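Local structure of putative poly(3-hydroxybutyrate) depolymerase LpqC (Bordetella parapertussis 12822, 3D0K) at residues V116-L128 with F153-F166. The protein is a putative poly(3-hydroxybutyrate) depolymerase, probably a serine hydrolase that cleaves ester bonds. Numbering follows the deposited sequence.
Sequences VDGWTYALVARVL and FVHRLMSSQPHAPF
Y121 and F153 meet in a T-shaped stack, centroids 4.9 Å apart and planes at 87°, where helix 122-133, with the residues leading into it, packs against helix 149-160 in what looks like an alpha/beta-hydrolase fold. Helix 149-160 follows strand 142-147 and an apparent nucleophile elbow, and F153 touches that turn. Y121 presents its edge: CD1 sits 3.5 Å above the middle of the F153 ring. F153 gets under it because its CG lies anti to the backbone N (chi1 -177°), and its rim meets T120 CG2 and V124 CG2. One face of the Y121 ring lies over L157 N and R156 C, while the phenol end runs across the start of the R156 side chain, with OH 3.1 Å from R156 CB. The hydroxyl is hydrogen-bonded to N102 O, and R156 NE to T178 OG1.

On helix 122-133, V124 lies between L157 and F166, CG2 against L157 CD1 and CG1 at the edge of the F166 ring (3.7 Å to CE2); L128 CD1 reaches that ring obliquely. V124 and L128 also touch strand 56-60, and L157 and F166 touch strand 142-147, so this row packs against the sheet.

The packing thins at the partly exposed rim, where A125 CB just meets P165 CG at 4.0 Å. At the other end V116, also partly exposed, rests near S160 O. Beside it the polar cluster is buried: S160 CB lies obliquely against W119 CZ3, and S160 OG bonds back to R156 O. The bend of Q161 at chi2 (-64°) leaves OE1 by A122 CB and turns NE2, which also bonds S160 OG, to V116 O, 3.1 Å away; this oxygen takes W119 N on one face of its carbonyl plane and Q161 NE2 on the other.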
loop_
_atom_site.group_PDB
_atom_site.type_symbol
_atom_site.label_atom_id
_atom_site.label_comp_id
_atom_site.label_asym_id
_atom_site.label_seq_id
_atom_site.Cartn_x
_atom_site.Cartn_y
_atom_site.Cartn_z
ATOM N N VAL A 116 -15.844 4.698 6.884
ATOM C CA VAL A 116 -14.616 4.067 6.378
ATOM C C VAL A 116 -14.790 3.418 5.004
ATOM O O VAL A 116 -13.819 3.262 4.273
ATOM C CB VAL A 116 -13.958 3.040 7.392
ATOM C CG1 VAL A 116 -13.350 3.739 8.572
ATOM C CG2 VAL A 116 -14.959 1.967 7.803
ATOM N N ASP A 117 -16.003 3.043 4.605
ATOM C CA ASP A 117 -16.050 2.478 3.267
ATOM C C ASP A 117 -16.044 3.523 2.172
ATOM O O ASP A 117 -15.939 3.201 0.994
ATOM C CB ASP A 117 -17.127 1.415 3.070
ATOM C CG ASP A 117 -18.308 1.634 3.877
ATOM O OD1 ASP A 117 -19.025 2.669 3.665
ATOM O OD2 ASP A 117 -18.542 0.730 4.731
ATOM N N GLY A 118 -16.064 4.787 2.577
ATOM C CA GLY A 118 -15.937 5.884 1.629
ATOM C C GLY A 118 -14.505 6.382 1.480
ATOM O O GLY A 118 -14.232 7.268 0.648
ATOM N N TRP A 119 -13.601 5.866 2.303
ATOM C CA TRP A 119 -12.210 6.344 2.255
ATOM C C TRP A 119 -11.538 5.829 0.990
ATOM O O TRP A 119 -11.954 4.809 0.418
ATOM C CB TRP A 119 -11.397 5.935 3.507
ATOM C CG TRP A 119 -11.909 6.485 4.830
ATOM C CD1 TRP A 119 -13.097 7.150 5.066
ATOM C CD2 TRP A 119 -11.249 6.392 6.082
ATOM N NE1 TRP A 119 -13.197 7.467 6.403
ATOM C CE2 TRP A 119 -12.072 7.028 7.044
ATOM C CE3 TRP A 119 -10.015 5.853 6.490
ATOM C CZ2 TRP A 119 -11.708 7.121 8.385
ATOM C CZ3 TRP A 119 -9.655 5.940 7.847
ATOM C CH2 TRP A 119 -10.502 6.563 8.768
ATOM N N THR A 120 -10.514 6.557 0.532
ATOM C CA THR A 120 -9.771 6.190 -0.692
ATOM C C THR A 120 -9.274 4.729 -0.557
ATOM O O THR A 120 -9.274 3.967 -1.538
ATOM C CB THR A 120 -8.563 7.124 -0.909
ATOM O OG1 THR A 120 -8.941 8.476 -0.637
ATOM C CG2 THR A 120 -8.008 7.007 -2.403
ATOM N N TYR A 121 -8.888 4.328 0.664
ATOM C CA TYR A 121 -8.335 2.974 0.903
ATOM C C TYR A 121 -9.299 1.867 0.490
ATOM O O TYR A 121 -8.853 0.782 0.082
ATOM C CB TYR A 121 -8.025 2.763 2.375
ATOM C CG TYR A 121 -7.186 3.894 2.996
ATOM C CD1 TYR A 121 -6.148 4.484 2.274
ATOM C CD2 TYR A 121 -7.459 4.356 4.295
ATOM C CE1 TYR A 121 -5.403 5.551 2.831
ATOM C CE2 TYR A 121 -6.718 5.391 4.877
ATOM C CZ TYR A 121 -5.700 5.981 4.123
ATOM O OH TYR A 121 -4.941 6.990 4.741
ATOM N N ALA A 122 -10.596 2.113 0.694
ATOM C CA ALA A 122 -11.659 1.103 0.478
ATOM C C ALA A 122 -11.845 0.722 -1.002
ATOM O O ALA A 122 -12.469 -0.316 -1.332
ATOM C CB ALA A 122 -13.005 1.619 1.051
ATOM N N LEU A 123 -11.342 1.570 -1.883
ATOM C CA LEU A 123 -11.379 1.350 -3.319
ATOM C C LEU A 123 -10.553 0.137 -3.718
ATOM O O LEU A 123 -10.883 -0.526 -4.705
ATOM C CB LEU A 123 -10.843 2.592 -4.034
ATOM C CG LEU A 123 -11.777 3.811 -3.937
ATOM C CD1 LEU A 123 -11.116 4.998 -4.560
ATOM C CD2 LEU A 123 -13.104 3.516 -4.658
ATOM N N VAL A 124 -9.474 -0.165 -2.984
ATOM C CA VAL A 124 -8.642 -1.370 -3.339
ATOM C C VAL A 124 -9.484 -2.650 -3.342
ATOM O O VAL A 124 -9.556 -3.352 -4.361
ATOM C CB VAL A 124 -7.392 -1.511 -2.454
ATOM C CG1 VAL A 124 -6.607 -2.857 -2.774
ATOM C CG2 VAL A 124 -6.514 -0.304 -2.647
ATOM N N ALA A 125 -10.143 -2.945 -2.233
ATOM C CA ALA A 125 -11.017 -4.116 -2.190
ATOM C C ALA A 125 -12.123 -4.131 -3.264
ATOM O O ALA A 125 -12.457 -5.214 -3.811
ATOM C CB ALA A 125 -11.583 -4.332 -0.781
ATOM N N ARG A 126 -12.685 -2.964 -3.578
ATOM C CA ARG A 126 -13.760 -2.904 -4.585
ATOM C C ARG A 126 -13.229 -3.282 -5.968
ATOM O O ARG A 126 -13.876 -4.047 -6.720
ATOM C CB ARG A 126 -14.408 -1.523 -4.630
ATOM C CG ARG A 126 -15.000 -1.076 -3.314
ATOM C CD ARG A 126 -15.828 0.190 -3.514
ATOM N NE ARG A 126 -16.703 0.438 -2.375
ATOM C CZ ARG A 126 -16.539 1.433 -1.508
ATOM N NH1 ARG A 126 -15.523 2.285 -1.638
ATOM N NH2 ARG A 126 -17.402 1.583 -0.514
ATOM N N VAL A 127 -12.048 -2.759 -6.300
ATOM C CA VAL A 127 -11.425 -3.075 -7.564
ATOM C C VAL A 127 -11.157 -4.571 -7.608
ATOM O O VAL A 127 -11.468 -5.209 -8.629
ATOM C CB VAL A 127 -10.090 -2.297 -7.794
ATOM C CG1 VAL A 127 -9.300 -2.918 -8.979
ATOM C CG2 VAL A 127 -10.399 -0.810 -8.030
ATOM N N LEU A 128 -10.635 -5.130 -6.499
ATOM C CA LEU A 128 -10.387 -6.607 -6.436
ATOM C C LEU A 128 -11.673 -7.403 -6.674
ATOM O O LEU A 128 -11.673 -8.413 -7.387
ATOM C CB LEU A 128 -9.714 -7.038 -5.107
ATOM C CG LEU A 128 -8.253 -6.527 -4.902
ATOM C CD1 LEU A 128 -7.756 -6.710 -3.442
ATOM C CD2 LEU A 128 -7.292 -7.192 -5.900
ATOM N N PHE A 153 -0.361 5.088 2.590
ATOM C CA PHE A 153 -1.683 4.583 2.179
ATOM C C PHE A 153 -1.927 3.152 2.663
ATOM O O PHE A 153 -2.979 2.863 3.234
ATOM C CB PHE A 153 -1.726 4.678 0.645
ATOM C CG PHE A 153 -3.033 4.277 -0.010
ATOM C CD1 PHE A 153 -3.308 2.925 -0.294
ATOM C CD2 PHE A 153 -3.927 5.260 -0.451
ATOM C CE1 PHE A 153 -4.473 2.568 -0.938
ATOM C CE2 PHE A 153 -5.105 4.883 -1.147
ATOM C CZ PHE A 153 -5.346 3.552 -1.394
ATOM N N VAL A 154 -0.959 2.263 2.425
ATOM C CA VAL A 154 -1.135 0.857 2.751
ATOM C C VAL A 154 -1.325 0.597 4.258
ATOM O O VAL A 154 -2.233 -0.160 4.644
ATOM C CB VAL A 154 0.010 0.016 2.126
ATOM C CG1 VAL A 154 0.133 -1.403 2.756
ATOM C CG2 VAL A 154 -0.144 -0.019 0.608
ATOM N N HIS A 155 -0.490 1.217 5.112
ATOM C CA HIS A 155 -0.636 0.937 6.570
ATOM C C HIS A 155 -1.899 1.562 7.153
ATOM O O HIS A 155 -2.486 1.011 8.079
ATOM C CB HIS A 155 0.626 1.255 7.411
ATOM C CG HIS A 155 0.848 2.710 7.697
ATOM N ND1 HIS A 155 0.461 3.301 8.886
ATOM C CD2 HIS A 155 1.526 3.660 7.008
ATOM C CE1 HIS A 155 0.843 4.578 8.886
ATOM N NE2 HIS A 155 1.451 4.827 7.740
ATOM N N ARG A 156 -2.352 2.647 6.536
ATOM C CA ARG A 156 -3.588 3.322 6.983
ATOM C C ARG A 156 -4.793 2.537 6.441
ATOM O O ARG A 156 -5.821 2.507 7.078
ATOM C CB ARG A 156 -3.636 4.756 6.502
ATOM C CG ARG A 156 -2.570 5.593 7.241
ATOM C CD ARG A 156 -2.599 7.061 6.892
ATOM N NE ARG A 156 -1.473 7.657 7.649
ATOM C CZ ARG A 156 -0.625 8.581 7.209
ATOM N NH1 ARG A 156 -0.765 9.127 6.005
ATOM N NH2 ARG A 156 0.372 8.996 7.999
ATOM N N LEU A 157 -4.631 1.913 5.278
ATOM C CA LEU A 157 -5.629 0.997 4.747
ATOM C C LEU A 157 -5.808 -0.166 5.750
ATOM O O LEU A 157 -6.940 -0.534 6.142
ATOM C CB LEU A 157 -5.178 0.506 3.362
ATOM C CG LEU A 157 -6.091 -0.495 2.624
ATOM C CD1 LEU A 157 -5.843 -0.454 1.129
ATOM C CD2 LEU A 157 -6.023 -1.978 3.134
HETATM N N MSE A 158 -4.688 -0.720 6.182
HETATM C CA MSE A 158 -4.697 -1.807 7.177
HETATM C C MSE A 158 -5.289 -1.396 8.516
HETATM O O MSE A 158 -5.867 -2.246 9.201
HETATM C CB MSE A 158 -3.312 -2.458 7.328
HETATM C CG MSE A 158 -2.862 -3.159 5.980
HETATM SE SE MSE A 158 -4.140 -4.455 5.274
HETATM C CE MSE A 158 -3.584 -5.835 6.563
ATOM N N SER A 159 -5.156 -0.118 8.891
ATOM C CA SER A 159 -5.730 0.386 10.128
ATOM C C SER A 159 -7.242 0.579 10.094
ATOM O O SER A 159 -7.867 0.765 11.133
ATOM C CB SER A 159 -5.124 1.759 10.442
ATOM O OG SER A 159 -3.716 1.672 10.473
ATOM N N SER A 160 -7.808 0.640 8.902
ATOM C CA SER A 160 -9.196 1.110 8.735
ATOM C C SER A 160 -10.104 0.172 7.955
ATOM O O SER A 160 -11.319 0.325 8.032
ATOM C CB SER A 160 -9.234 2.498 8.094
ATOM O OG SER A 160 -8.768 2.412 6.747
ATOM N N GLN A 161 -9.538 -0.823 7.258
ATOM C CA GLN A 161 -10.315 -1.671 6.311
ATOM C C GLN A 161 -10.294 -3.157 6.675
ATOM O O GLN A 161 -9.345 -3.615 7.326
ATOM C CB GLN A 161 -9.787 -1.503 4.858
ATOM C CG GLN A 161 -9.662 -0.016 4.395
ATOM C CD GLN A 161 -11.033 0.666 4.346
ATOM O OE1 GLN A 161 -12.014 0.056 3.866
ATOM N NE2 GLN A 161 -11.129 1.897 4.892
ATOM N N PRO A 162 -11.343 -3.917 6.289
ATOM C CA PRO A 162 -11.262 -5.377 6.487
ATOM C C PRO A 162 -10.001 -6.011 5.832
ATOM O O PRO A 162 -9.577 -5.598 4.732
ATOM C CB PRO A 162 -12.556 -5.907 5.835
ATOM C CG PRO A 162 -13.540 -4.726 5.899
ATOM C CD PRO A 162 -12.637 -3.489 5.695
ATOM N N HIS A 163 -9.433 -7.023 6.485
ATOM C CA HIS A 163 -8.200 -7.641 5.980
ATOM C C HIS A 163 -8.411 -8.849 5.084
ATOM O O HIS A 163 -7.453 -9.313 4.442
ATOM C CB HIS A 163 -7.269 -8.024 7.116
ATOM C CG HIS A 163 -6.785 -6.852 7.901
ATOM N ND1 HIS A 163 -6.333 -6.979 9.193
ATOM C CD2 HIS A 163 -6.791 -5.514 7.627
ATOM C CE1 HIS A 163 -6.008 -5.783 9.664
ATOM N NE2 HIS A 163 -6.269 -4.874 8.737
ATOM N N ALA A 164 -9.651 -9.333 5.031
ATOM C CA ALA A 164 -9.976 -10.554 4.262
ATOM C C ALA A 164 -9.433 -10.634 2.815
ATOM O O ALA A 164 -8.952 -11.708 2.415
ATOM C CB ALA A 164 -11.546 -10.925 4.342
ATOM N N PRO A 165 -9.473 -9.523 2.036
ATOM C CA PRO A 165 -8.972 -9.620 0.669
ATOM C C PRO A 165 -7.443 -9.862 0.543
ATOM O O PRO A 165 -6.999 -10.245 -0.531
ATOM C CB PRO A 165 -9.333 -8.252 0.077
ATOM C CG PRO A 165 -10.450 -7.728 0.957
ATOM C CD PRO A 165 -10.032 -8.181 2.301
ATOM N N PHE A 166 -6.665 -9.634 1.603
ATOM C CA PHE A 166 -5.213 -9.546 1.478
ATOM C C PHE A 166 -4.451 -10.699 2.113
ATOM O O PHE A 166 -4.566 -10.950 3.321
ATOM C CB PHE A 166 -4.710 -8.205 2.051
ATOM C CG PHE A 166 -5.483 -7.025 1.525
ATOM C CD1 PHE A 166 -6.485 -6.420 2.310
ATOM C CD2 PHE A 166 -5.260 -6.571 0.234
ATOM C CE1 PHE A 166 -7.208 -5.346 1.813
ATOM C CE2 PHE A 166 -5.992 -5.496 -0.305
ATOM C CZ PHE A 166 -6.968 -4.872 0.499
#